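Local coordinates for putative glutathione S-transferase (Corynebacterium glutamicum, PDB 3M1G), which probably acts as a glutathione transferase of the ECM4-like, omega-related subfamily, with a thioredoxin-like domain joined to an all-helical one, at residues 75-80 against 157-162; 219-223 against 252-256; 233-237 against 279-283. All blocks are in the same frame, centred on the assembly; numbering follows the deposited sequence.

Contact 1 (75-80 against 157-162); sequences RTVITR and ITIDFN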
ATOM      1  N   ARG A  75      17.523  -2.217  16.316  1.00 20.14           N
ATOM      2  CA  ARG A  75      18.605  -1.254  16.633  1.00 20.46           C
ATOM      3  C   ARG A  75      19.815  -1.894  17.354  1.00 20.41           C
ATOM      4  O   ARG A  75      20.973  -1.622  17.013  1.00 21.85           O
ATOM      5  CB  ARG A  75      18.106  -0.213  17.602  1.00 20.91           C
ATOM      6  CG  ARG A  75      16.878   0.609  17.197  1.00 22.18           C
ATOM      7  CD  ARG A  75      16.569   1.545  18.341  1.00 21.63           C
ATOM      8  NE  ARG A  75      15.500   2.473  18.064  1.00 20.51           N
ATOM      9  CZ  ARG A  75      15.151   3.454  18.904  1.00 23.38           C
ATOM     10  NH1 ARG A  75      14.148   4.248  18.605  1.00 21.78           N
ATOM     11  NH2 ARG A  75      15.810   3.643  20.051  1.00 21.65           N
ATOM     12  N   THR A  76      19.520  -2.722  18.350  1.00 20.22           N
ATOM     13  CA  THR A  76      20.542  -3.350  19.163  1.00 20.75           C
ATOM     14  C   THR A  76      21.342  -4.361  18.387  1.00 21.21           C
ATOM     15  O   THR A  76      22.591  -4.487  18.588  1.00 20.93           O
ATOM     16  CB  THR A  76      19.972  -3.974  20.503  1.00 20.05           C
ATOM     17  OG1 THR A  76      19.234  -5.173  20.264  1.00 21.72           O
ATOM     18  CG2 THR A  76      19.088  -3.025  21.224  1.00 21.25           C
ATOM     19  N   VAL A  77      20.668  -5.075  17.483  1.00 21.31           N
ATOM     20  CA  VAL A  77      21.334  -6.078  16.640  1.00 21.27           C
ATOM     21  C   VAL A  77      22.261  -5.427  15.623  1.00 21.74           C
ATOM     22  O   VAL A  77      23.412  -5.869  15.416  1.00 21.56           O
ATOM     23  CB  VAL A  77      20.317  -7.033  15.965  1.00 21.85           C
ATOM     24  CG1 VAL A  77      21.022  -8.063  15.018  1.00 21.33           C
ATOM     25  CG2 VAL A  77      19.524  -7.770  17.026  1.00 21.86           C
ATOM     26  N   ILE A  78      21.788  -4.346  15.015  1.00 21.73           N
ATOM     27  CA  ILE A  78      22.582  -3.622  14.020  1.00 20.76           C
ATOM     28  C   ILE A  78      23.858  -3.068  14.717  1.00 20.93           C
ATOM     29  O   ILE A  78      24.948  -3.168  14.182  1.00 18.99           O
ATOM     30  CB  ILE A  78      21.789  -2.420  13.426  1.00 20.52           C
ATOM     31  CG1 ILE A  78      20.611  -2.900  12.529  1.00 22.31           C
ATOM     32  CG2 ILE A  78      22.682  -1.532  12.652  1.00 16.71           C
ATOM     33  CD1 ILE A  78      19.491  -1.785  12.271  1.00 20.88           C
ATOM     34  N   THR A  79      23.683  -2.471  15.894  1.00 21.38           N
ATOM     35  CA  THR A  79      24.783  -1.825  16.586  1.00 21.36           C
ATOM     36  C   THR A  79      25.811  -2.886  17.019  1.00 21.66           C
ATOM     37  O   THR A  79      27.017  -2.694  16.843  1.00 20.81           O
ATOM     38  CB  THR A  79      24.261  -1.007  17.769  1.00 22.18           C
ATOM     39  OG1 THR A  79      23.331  -0.022  17.278  1.00 21.18           O
ATOM     40  CG2 THR A  79      25.413  -0.306  18.516  1.00 19.25           C
ATOM     41  N   ARG A  80      25.326  -4.006  17.551  1.00 21.07           N
ATOM     42  CA  ARG A  80      26.191  -5.122  17.939  1.00 21.37           C
ATOM     43  C   ARG A  80      27.052  -5.605  16.775  1.00 21.94           C
ATOM     44  O   ARG A  80      28.271  -5.845  16.936  1.00 21.20           O
ATOM     45  CB  ARG A  80      25.387  -6.269  18.550  1.00 20.71           C
ATOM     46  CG  ARG A  80      26.158  -7.534  18.934  1.00 20.43           C
ATOM     47  CD  ARG A  80      25.271  -8.503  19.650  1.00 21.42           C
ATOM     48  NE  ARG A  80      25.812  -9.866  19.770  1.00 19.55           N
ATOM     49  CZ  ARG A  80      25.654 -10.843  18.874  1.00 20.96           C
ATOM     50  NH1 ARG A  80      25.003 -10.652  17.729  1.00 20.84           N
ATOM     51  NH2 ARG A  80      26.164 -12.034  19.125  1.00 19.43           N
ATOM     52  N   ILE A 157      20.834   1.002  25.770  1.00 23.76           N
ATOM     53  CA  ILE A 157      21.581  -0.156  25.321  1.00 23.30           C
ATOM     54  C   ILE A 157      22.519   0.217  24.186  1.00 22.70           C
ATOM     55  O   ILE A 157      23.692  -0.090  24.248  1.00 22.46           O
ATOM     56  CB  ILE A 157      20.673  -1.372  24.959  1.00 23.93           C
ATOM     57  CG1 ILE A 157      20.079  -1.950  26.239  1.00 25.25           C
ATOM     58  CG2 ILE A 157      21.471  -2.486  24.215  1.00 22.54           C
ATOM     59  CD1 ILE A 157      19.031  -3.065  26.030  1.00 25.32           C
ATOM     60  N   THR A 158      22.030   0.905  23.160  1.00 22.31           N
ATOM     61  CA  THR A 158      22.860   1.211  22.001  1.00 22.01           C
ATOM     62  C   THR A 158      23.858   2.327  22.320  1.00 21.35           C
ATOM     63  O   THR A 158      25.008   2.271  21.876  1.00 21.04           O
ATOM     64  CB  THR A 158      22.010   1.558  20.726  1.00 22.93           C
ATOM     65  OG1 THR A 158      21.044   2.567  21.061  1.00 21.75           O
ATOM     66  CG2 THR A 158      21.261   0.287  20.193  1.00 21.25           C
ATOM     67  N   ILE A 159      23.464   3.304  23.130  1.00 21.16           N
ATOM     68  CA  ILE A 159      24.412   4.333  23.528  1.00 21.49           C
ATOM     69  C   ILE A 159      25.548   3.673  24.297  1.00 21.21           C
ATOM     70  O   ILE A 159      26.727   3.908  24.034  1.00 21.43           O
ATOM     71  CB  ILE A 159      23.746   5.458  24.368  1.00 21.47           C
ATOM     72  CG1 ILE A 159      22.735   6.233  23.549  1.00 23.88           C
ATOM     73  CG2 ILE A 159      24.761   6.430  24.896  1.00 21.54           C
ATOM     74  CD1 ILE A 159      23.287   6.729  22.194  1.00 23.48           C
ATOM     75  N   ASP A 160      25.204   2.797  25.224  1.00 21.59           N
ATOM     76  CA  ASP A 160      26.240   2.123  26.024  1.00 21.48           C
ATOM     77  C   ASP A 160      27.096   1.153  25.199  1.00 21.59           C
ATOM     78  O   ASP A 160      28.310   1.065  25.424  1.00 20.73           O
ATOM     79  CB  ASP A 160      25.631   1.464  27.254  1.00 20.00           C
ATOM     80  CG  ASP A 160      25.136   2.505  28.292  1.00 23.57           C
ATOM     81  OD1 ASP A 160      25.448   3.734  28.157  1.00 23.09           O
ATOM     82  OD2 ASP A 160      24.482   2.090  29.284  1.00 24.31           O
ATOM     83  N   PHE A 161      26.502   0.456  24.227  1.00 21.40           N
ATOM     84  CA  PHE A 161      27.336  -0.360  23.298  1.00 20.85           C
ATOM     85  C   PHE A 161      28.446   0.514  22.665  1.00 21.09           C
ATOM     86  O   PHE A 161      29.587   0.071  22.532  1.00 21.32           O
ATOM     87  CB  PHE A 161      26.536  -1.017  22.159  1.00 20.25           C
ATOM     88  CG  PHE A 161      25.753  -2.244  22.520  1.00 19.82           C
ATOM     89  CD1 PHE A 161      25.860  -2.891  23.765  1.00 19.64           C
ATOM     90  CD2 PHE A 161      24.861  -2.761  21.585  1.00 19.28           C
ATOM     91  CE1 PHE A 161      25.135  -4.015  24.035  1.00 18.73           C
ATOM     92  CE2 PHE A 161      24.157  -3.894  21.832  1.00 17.89           C
ATOM     93  CZ  PHE A 161      24.281  -4.548  23.062  1.00 18.61           C
ATOM     94  N   ASN A 162      28.093   1.720  22.227  1.00 21.65           N
ATOM     95  CA  ASN A 162      29.034   2.662  21.645  1.00 21.66           C
ATOM     96  C   ASN A 162      30.066   3.224  22.611  1.00 22.68           C
ATOM     97  O   ASN A 162      31.232   3.301  22.262  1.00 22.39           O
ATOM     98  CB  ASN A 162      28.290   3.837  20.992  1.00 22.03           C
ATOM     99  CG  ASN A 162      27.691   3.448  19.636  1.00 23.57           C
ATOM    100  OD1 ASN A 162      28.447   3.179  18.688  1.00 24.07           O
ATOM    101  ND2 ASN A 162      26.354   3.350  19.555  1.00 19.64           N
TER
HETATM  102  O   HOH W   1      18.314   2.257  21.061  1.00 22.25           O
HETATM  103  O   HOH W   2      24.384   2.729  17.401  1.00 24.96           O

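Contact 2 (219-223 against 252-256); sequences LWVAL and LVRFD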
ATOM      1  N   LEU A 219       2.501  11.655  11.496  1.00 21.80           N
ATOM      2  CA  LEU A 219       3.514  10.818  10.860  1.00 21.41           C
ATOM      3  C   LEU A 219       4.025  11.484   9.576  1.00 21.04           C
ATOM      4  O   LEU A 219       5.236  11.539   9.319  1.00 20.47           O
ATOM      5  CB  LEU A 219       2.942   9.424  10.554  1.00 20.77           C
ATOM      6  CG  LEU A 219       3.769   8.487   9.699  1.00 21.51           C
ATOM      7  CD1 LEU A 219       5.064   8.082  10.406  1.00 21.28           C
ATOM      8  CD2 LEU A 219       2.940   7.219   9.311  1.00 19.59           C
ATOM      9  N   TRP A 220       3.108  12.002   8.775  1.00 19.87           N
ATOM     10  CA  TRP A 220       3.498  12.538   7.474  1.00 20.52           C
ATOM     11  C   TRP A 220       4.156  13.915   7.513  1.00 21.10           C
ATOM     12  O   TRP A 220       4.983  14.218   6.646  1.00 22.18           O
ATOM     13  CB  TRP A 220       2.309  12.436   6.457  1.00 20.15           C
ATOM     14  CG  TRP A 220       2.225  10.996   6.018  1.00 18.46           C
ATOM     15  CD1 TRP A 220       1.341  10.043   6.458  1.00 18.30           C
ATOM     16  CD2 TRP A 220       3.111  10.332   5.135  1.00 18.94           C
ATOM     17  NE1 TRP A 220       1.643   8.830   5.909  1.00 18.39           N
ATOM     18  CE2 TRP A 220       2.727   8.971   5.096  1.00 17.89           C
ATOM     19  CE3 TRP A 220       4.197  10.749   4.358  1.00 19.34           C
ATOM     20  CZ2 TRP A 220       3.360   8.049   4.295  1.00 19.48           C
ATOM     21  CZ3 TRP A 220       4.849   9.814   3.571  1.00 19.12           C
ATOM     22  CH2 TRP A 220       4.431   8.484   3.551  1.00 21.83           C
ATOM     23  N   VAL A 221       3.800  14.741   8.496  1.00 22.11           N
ATOM     24  CA  VAL A 221       4.539  15.987   8.758  1.00 22.54           C
ATOM     25  C   VAL A 221       6.013  15.609   9.041  1.00 21.90           C
ATOM     26  O   VAL A 221       6.932  16.230   8.490  1.00 22.23           O
ATOM     27  CB  VAL A 221       3.960  16.777   9.972  1.00 22.86           C
ATOM     28  CG1 VAL A 221       4.961  17.793  10.491  1.00 23.09           C
ATOM     29  CG2 VAL A 221       2.599  17.504   9.612  1.00 22.65           C
ATOM     30  N   ALA A 222       6.235  14.572   9.843  1.00 20.24           N
ATOM     31  CA  ALA A 222       7.603  14.183  10.171  1.00 20.30           C
ATOM     32  C   ALA A 222       8.326  13.521   8.990  1.00 19.87           C
ATOM     33  O   ALA A 222       9.501  13.805   8.751  1.00 20.72           O
ATOM     34  CB  ALA A 222       7.647  13.270  11.413  1.00 19.32           C
ATOM     35  N   LEU A 223       7.659  12.631   8.254  1.00 20.31           N
ATOM     36  CA  LEU A 223       8.306  12.035   7.066  1.00 20.44           C
ATOM     37  C   LEU A 223       8.646  13.093   6.009  1.00 21.05           C
ATOM     38  O   LEU A 223       9.693  13.019   5.326  1.00 20.54           O
ATOM     39  CB  LEU A 223       7.463  10.904   6.476  1.00 20.40           C
ATOM     40  CG  LEU A 223       7.326   9.620   7.327  1.00 21.84           C
ATOM     41  CD1 LEU A 223       6.315   8.613   6.690  1.00 18.98           C
ATOM     42  CD2 LEU A 223       8.674   8.924   7.584  1.00 19.57           C
ATOM     43  N   LEU A 252      11.759   2.559   8.674  1.00 21.46           N
ATOM     44  CA  LEU A 252      11.699   2.694   7.213  1.00 21.97           C
ATOM     45  C   LEU A 252      11.741   1.351   6.486  1.00 22.06           C
ATOM     46  O   LEU A 252      10.998   1.154   5.515  1.00 21.89           O
ATOM     47  CB  LEU A 252      12.792   3.606   6.668  1.00 21.18           C
ATOM     48  CG  LEU A 252      12.749   5.080   7.049  1.00 22.70           C
ATOM     49  CD1 LEU A 252      13.950   5.813   6.385  1.00 21.57           C
ATOM     50  CD2 LEU A 252      11.413   5.771   6.718  1.00 23.83           C
ATOM     51  N   VAL A 253      12.556   0.423   6.982  1.00 20.96           N
ATOM     52  CA  VAL A 253      12.713  -0.878   6.352  1.00 20.50           C
ATOM     53  C   VAL A 253      11.481  -1.795   6.495  1.00 20.42           C
ATOM     54  O   VAL A 253      11.302  -2.735   5.710  1.00 19.93           O
ATOM     55  CB  VAL A 253      13.989  -1.565   6.825  1.00 21.14           C
ATOM     56  CG1 VAL A 253      13.788  -2.268   8.200  1.00 18.62           C
ATOM     57  CG2 VAL A 253      14.508  -2.513   5.746  1.00 19.23           C
ATOM     58  N   ARG A 254      10.622  -1.490   7.461  1.00 20.44           N
ATOM     59  CA  ARG A 254       9.392  -2.194   7.683  1.00 20.00           C
ATOM     60  C   ARG A 254       8.196  -1.451   7.077  1.00 19.92           C
ATOM     61  O   ARG A 254       7.054  -1.918   7.156  1.00 19.93           O
ATOM     62  CB  ARG A 254       9.144  -2.378   9.192  1.00 20.60           C
ATOM     63  CG  ARG A 254      10.080  -3.364   9.865  1.00 20.47           C
ATOM     64  CD  ARG A 254      10.065  -3.253  11.391  1.00 20.33           C
ATOM     65  NE  ARG A 254      10.874  -4.335  11.943  1.00 19.54           N
ATOM     66  CZ  ARG A 254      12.215  -4.354  11.928  1.00 20.30           C
ATOM     67  NH1 ARG A 254      12.883  -3.333  11.448  1.00 19.09           N
ATOM     68  NH2 ARG A 254      12.880  -5.408  12.399  1.00 19.90           N
ATOM     69  N   PHE A 255       8.437  -0.294   6.505  1.00 20.63           N
ATOM     70  CA  PHE A 255       7.326   0.563   6.087  1.00 21.02           C
ATOM     71  C   PHE A 255       6.491   0.034   4.918  1.00 20.86           C
ATOM     72  O   PHE A 255       5.294  -0.242   5.081  1.00 20.64           O
ATOM     73  CB  PHE A 255       7.787   1.984   5.809  1.00 20.50           C
ATOM     74  CG  PHE A 255       6.667   2.971   5.805  1.00 20.03           C
ATOM     75  CD1 PHE A 255       5.938   3.203   4.647  1.00 21.68           C
ATOM     76  CD2 PHE A 255       6.344   3.648   6.934  1.00 21.14           C
ATOM     77  CE1 PHE A 255       4.904   4.123   4.626  1.00 23.72           C
ATOM     78  CE2 PHE A 255       5.313   4.577   6.945  1.00 23.41           C
ATOM     79  CZ  PHE A 255       4.591   4.825   5.746  1.00 23.91           C
ATOM     80  N   ASP A 256       7.096  -0.120   3.753  1.00 22.27           N
ATOM     81  CA  ASP A 256       6.332  -0.619   2.621  1.00 22.22           C
ATOM     82  C   ASP A 256       5.843  -2.044   2.875  1.00 22.47           C
ATOM     83  O   ASP A 256       4.697  -2.404   2.490  1.00 21.23           O
ATOM     84  CB  ASP A 256       7.132  -0.533   1.309  1.00 23.29           C
ATOM     85  CG  ASP A 256       7.350   0.915   0.837  1.00 24.73           C
ATOM     86  OD1 ASP A 256       6.739   1.830   1.436  1.00 21.62           O
ATOM     87  OD2 ASP A 256       8.142   1.128  -0.124  1.00 25.77           O
TER

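Contact 3 (233-237 against 279-283); sequences RRYLM and YLRDL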
ATOM      1  N   ARG A 233      21.827  16.334   3.059  1.00 24.15           N
ATOM      2  CA  ARG A 233      22.741  15.600   3.915  1.00 24.04           C
ATOM      3  C   ARG A 233      22.663  14.146   3.450  1.00 23.96           C
ATOM      4  O   ARG A 233      21.556  13.645   3.198  1.00 22.83           O
ATOM      5  CB  ARG A 233      22.242  15.646   5.354  1.00 24.37           C
ATOM      6  CG  ARG A 233      22.218  17.026   6.015  1.00 25.45           C
ATOM      7  CD  ARG A 233      21.444  16.949   7.331  1.00 26.12           C
ATOM      8  NE  ARG A 233      21.351  18.253   8.000  1.00 27.45           N
ATOM      9  CZ  ARG A 233      20.543  19.233   7.614  1.00 28.27           C
ATOM     10  NH1 ARG A 233      19.723  19.114   6.562  1.00 30.68           N
ATOM     11  NH2 ARG A 233      20.546  20.342   8.293  1.00 29.75           N
ATOM     12  N   ARG A 234      23.792  13.451   3.381  1.00 23.26           N
ATOM     13  CA  ARG A 234      23.728  12.052   2.982  1.00 23.99           C
ATOM     14  C   ARG A 234      22.960  11.173   3.999  1.00 23.32           C
ATOM     15  O   ARG A 234      22.097  10.373   3.613  1.00 23.56           O
ATOM     16  CB  ARG A 234      25.128  11.476   2.737  1.00 24.73           C
ATOM     17  CG  ARG A 234      25.028  10.033   2.336  1.00 26.18           C
ATOM     18  CD  ARG A 234      25.915   9.656   1.293  1.00 27.10           C
ATOM     19  NE  ARG A 234      25.875   8.230   0.988  1.00 25.22           N
ATOM     20  CZ  ARG A 234      26.877   7.624   0.358  1.00 26.61           C
ATOM     21  NH1 ARG A 234      27.971   8.319   0.032  1.00 26.18           N
ATOM     22  NH2 ARG A 234      26.842   6.334   0.118  1.00 25.19           N
ATOM     23  N   TYR A 235      23.275  11.341   5.285  1.00 22.34           N
ATOM     24  CA  TYR A 235      22.605  10.646   6.374  1.00 21.92           C
ATOM     25  C   TYR A 235      22.052  11.707   7.320  1.00 22.10           C
ATOM     26  O   TYR A 235      22.274  12.893   7.106  1.00 22.49           O
ATOM     27  CB  TYR A 235      23.590   9.716   7.081  1.00 21.53           C
ATOM     28  CG  TYR A 235      24.275   8.741   6.138  1.00 20.43           C
ATOM     29  CD1 TYR A 235      23.586   7.683   5.574  1.00 21.89           C
ATOM     30  CD2 TYR A 235      25.599   8.908   5.783  1.00 22.54           C
ATOM     31  CE1 TYR A 235      24.201   6.791   4.698  1.00 22.11           C
ATOM     32  CE2 TYR A 235      26.234   8.034   4.909  1.00 19.89           C
ATOM     33  CZ  TYR A 235      25.540   6.974   4.388  1.00 22.24           C
ATOM     34  OH  TYR A 235      26.164   6.122   3.523  1.00 23.14           O
ATOM     35  N   LEU A 236      21.356  11.297   8.376  1.00 23.30           N
ATOM     36  CA  LEU A 236      20.622  12.266   9.226  1.00 23.23           C
ATOM     37  C   LEU A 236      21.502  13.358   9.804  1.00 24.30           C
ATOM     38  O   LEU A 236      21.051  14.503   9.913  1.00 24.73           O
ATOM     39  CB  LEU A 236      19.900  11.578  10.356  1.00 22.57           C
ATOM     40  CG  LEU A 236      18.645  10.793   9.922  1.00 23.73           C
ATOM     41  CD1 LEU A 236      18.183   9.896  11.065  1.00 17.92           C
ATOM     42  CD2 LEU A 236      17.525  11.758   9.423  1.00 19.51           C
HETATM   43  N   MSE A 237      22.727  12.989  10.209  1.00 24.90           N
HETATM   44  CA  MSE A 237      23.654  13.924  10.811  1.00 25.60           C
HETATM   45  C   MSE A 237      24.845  14.241   9.892  1.00 25.61           C
HETATM   46  O   MSE A 237      25.932  14.556  10.376  1.00 26.70           O
HETATM   47  CB  MSE A 237      24.165  13.373  12.143  1.00 25.67           C
HETATM   48  CG  MSE A 237      23.075  12.903  13.101  1.00 28.33           C
HETATM   49 SE   MSE A 237      21.748  14.294  13.504  0.90 30.65          SE
HETATM   50  CE  MSE A 237      22.903  15.580  14.210  1.00 23.05           C
ATOM     51  N   TYR A 279      18.177   6.970   0.599  1.00 20.56           N
ATOM     52  CA  TYR A 279      18.741   6.748   1.953  1.00 20.24           C
ATOM     53  C   TYR A 279      18.503   5.337   2.475  1.00 20.44           C
ATOM     54  O   TYR A 279      19.414   4.679   2.974  1.00 20.23           O
ATOM     55  CB  TYR A 279      18.159   7.826   2.871  1.00 21.02           C
ATOM     56  CG  TYR A 279      18.328   7.675   4.377  1.00 20.28           C
ATOM     57  CD1 TYR A 279      19.441   8.148   5.013  1.00 19.80           C
ATOM     58  CD2 TYR A 279      17.318   7.094   5.153  1.00 21.25           C
ATOM     59  CE1 TYR A 279      19.567   8.060   6.385  1.00 21.31           C
ATOM     60  CE2 TYR A 279      17.429   7.006   6.529  1.00 20.23           C
ATOM     61  CZ  TYR A 279      18.568   7.500   7.138  1.00 19.61           C
ATOM     62  OH  TYR A 279      18.715   7.442   8.502  1.00 19.89           O
ATOM     63  N   LEU A 280      17.271   4.858   2.367  1.00 19.94           N
ATOM     64  CA  LEU A 280      16.945   3.510   2.800  1.00 19.14           C
ATOM     65  C   LEU A 280      17.742   2.445   2.092  1.00 18.50           C
ATOM     66  O   LEU A 280      18.245   1.500   2.713  1.00 19.83           O
ATOM     67  CB  LEU A 280      15.442   3.247   2.676  1.00 18.39           C
ATOM     68  CG  LEU A 280      14.920   1.852   3.094  1.00 18.78           C
ATOM     69  CD1 LEU A 280      15.359   1.437   4.506  1.00 16.09           C
ATOM     70  CD2 LEU A 280      13.336   1.773   2.909  1.00 18.17           C
ATOM     71  N   ARG A 281      17.894   2.576   0.784  1.00 18.79           N
ATOM     72  CA  ARG A 281      18.682   1.610   0.030  1.00 18.73           C
ATOM     73  C   ARG A 281      20.176   1.637   0.420  1.00 19.63           C
ATOM     74  O   ARG A 281      20.816   0.577   0.550  1.00 20.25           O
ATOM     75  CB  ARG A 281      18.514   1.855  -1.474  1.00 19.12           C
ATOM     76  CG  ARG A 281      17.150   1.371  -2.001  1.00 20.75           C
ATOM     77  CD  ARG A 281      16.978   1.679  -3.452  1.00 20.38           C
ATOM     78  NE  ARG A 281      16.816   3.103  -3.686  1.00 21.85           N
ATOM     79  CZ  ARG A 281      16.794   3.675  -4.891  1.00 23.13           C
ATOM     80  NH1 ARG A 281      16.568   4.977  -4.993  1.00 21.05           N
ATOM     81  NH2 ARG A 281      16.978   2.949  -5.990  1.00 24.23           N
ATOM     82  N   ASP A 282      20.715   2.843   0.573  1.00 19.76           N
ATOM     83  CA  ASP A 282      22.131   3.105   0.960  1.00 19.97           C
ATOM     84  C   ASP A 282      22.411   2.392   2.299  1.00 19.94           C
ATOM     85  O   ASP A 282      23.339   1.616   2.427  1.00 20.60           O
ATOM     86  CB  ASP A 282      22.271   4.641   1.043  1.00 20.49           C
ATOM     87  CG  ASP A 282      23.715   5.157   1.265  1.00 22.97           C
ATOM     88  OD1 ASP A 282      24.678   4.391   1.279  1.00 27.23           O
ATOM     89  OD2 ASP A 282      23.861   6.393   1.376  1.00 24.40           O
ATOM     90  N   LEU A 283      21.547   2.583   3.279  1.00 19.61           N
ATOM     91  CA  LEU A 283      21.678   1.894   4.568  1.00 18.96           C
ATOM     92  C   LEU A 283      21.506   0.387   4.440  1.00 20.83           C
ATOM     93  O   LEU A 283      22.323  -0.385   4.969  1.00 21.20           O
ATOM     94  CB  LEU A 283      20.662   2.439   5.564  1.00 18.74           C
ATOM     95  CG  LEU A 283      20.833   3.885   6.055  1.00 20.08           C
ATOM     96  CD1 LEU A 283      19.721   4.201   7.055  1.00 19.28           C
ATOM     97  CD2 LEU A 283      22.254   4.100   6.688  1.00 16.64           C
TER
HETATM   98  O   HOH W   3      21.862   8.092   2.042  1.00 19.78           O

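Contact 1 (75-80 against 157-162)
T158 reaches R75, T76 and T79 with its methyl group. Its CG2 lies 3.6 Å from T79 OG1 and 3.8 Å from T76 CA, and it also touches R75 O. The axes of 75-80 and 157-162 run almost parallel (9°), 9.7 Å apart at their closest, and the backbones come nearest where T76 CA and T158 CA are 5.9 Å apart. The T158 rotamer divides the work: OG1 stands between the backbone N and the carbonyl carbon (chi1 51°), which leaves CG2 to face helix 71-83 while OG1 bonds to E243 and accepts from a water 2.7 Å away that itself accepts a hydrogen bond from R75 NH2. The extended side chain of R75 carries its guanidinium to that water, which lies in the group's plane.

T79 is turned differently. With OG1 anti to its carbonyl carbon (chi1 -59°), the hydroxyl folds back and donates to R75 O at 2.9 Å, from the face of that carbonyl opposite to T79 N. A second water donates to T79 OG1 and accepts from N162 ND2, bridging the two helices. The same rotamer sends T79 CG2 forward, 3.9 Å from F161 CB and at the edge of the F161 ring. T76 O meets that edge too, 3.7 Å from F161 CE2, while I157 CG2 lies over one ring face, offset toward the rim, and also meets T76 CG2.

Contact 1 thus joins the first helix of the thioredoxin-like domain to helix 154-163. Strand 62-66 packs on T76, V77 and R80; helix 243-253 adds I246 against T79 and R247 against R75, bringing the C-terminal domain up to the same buried seam.

Contact 2 (219-223 against 252-256)
F255 projects its ring into the side of helix 209-229, where it meets L219, W220 and L223. The aromatic pairing is with W220: F255 CZ lies 3.7 Å from W220 CZ2, the six-membered rings have centroids 6.0 Å apart, and their planes stand at 87°. The F255 ring gets there with CG anti to its backbone N (chi1 -162°).

Aliphatic contacts make up the rest. L219 CD2 comes to the edge of the F255 ring, 4.3 Å from CE2, and L223 CD1 reaches the same CE2 at 4.2 Å. That L223 methyl also lies 3.5 Å above the W220 plane, offset toward the rim, and so touches both aromatic side chains. L223 CD2 meets L252 CD2 at 4.3 Å, extending the apolar patch onto helix 243-253.

One polar bond borders the patch: W220 NE1 donates to C265 O. The F255 side chain also comes within about 4 Å of that of Y259, which is predicted to lower the pKa of the active-site cysteine, so the packing probably helps to place that part of the site. The contact joins helix 209-229 to the junction of helices 243-253 and 255-259, with helix 182-197 behind L223 and helix 274-284 against L252.

Contact 3 (233-237 against 279-283)
R234 and D282 form the charged end of this contact. The guanidinium grips the carboxylate side-on: NE donates to D282 OD2 at 2.8 Å, nearly straight at 162° and on the syn lone pair, while NH2 donates to D282 OD1 at 3.1 Å. Both oxygens lie close to the guanidinium plane, although the two planar groups are turned 31° apart. D282 presents its carboxylate by holding CG anti to the backbone N (chi1 -173°). Y235 OH adds a weak bond to D282 OD1 at 3.2 Å, and R234 CG lies over one face of the Y235 ring.

The aromatic and aliphatic side chains pack closely and directly. Y279 CE1 approaches the edge of the Y235 ring, 4.1 Å from CD1, and L283 CD2 lies 3.9 Å from Y235 CE1. L236 lies beside the phenol end of Y279, with CG and CD1 each 3.6 Å from Y279 OH; that hydroxyl hydrogen-bonds to D245 OD1, which also accepts a hydrogen bond from L236 N.

Beside the salt bridge, by contrast, loop and helix are joined through a water, which donates to R234 O and to D282 OD2, 2.7 Å from the latter. R234 O also accepts from R330, and R234 NH1 bonds G334 O.

Segment 233-237 leads into helix 243-253, with D245 near its start, so D245 ties the incoming loop to helix 274-284 within the helical C-terminal domain of a glutathione-transferase fold.

In the fold
From the N terminus, contact 1 comes first: it closes the loop that leaves helix 71-83, runs through strand 90-93, the unmodelled residues 100-135 and strands 140-143 and 149-151, and returns on helix 154-163. It is complete before either other contact opens. Contacts 2 and 3 alternate along the chain: 219-223 is followed by 233-237, then 252-256, then 279-283, so their loops cross instead of nesting. Their centres are about 14 Å apart and they touch directly, with L252 CD1 3.7 Å from Y279 CE2. Together they tie helix 209-229, the following loop, and helices 243-253, 255-259 and 274-284 into one bundle. Helix 243-253 also reaches contact 1, connecting this bundle with the thioredoxin-like domain.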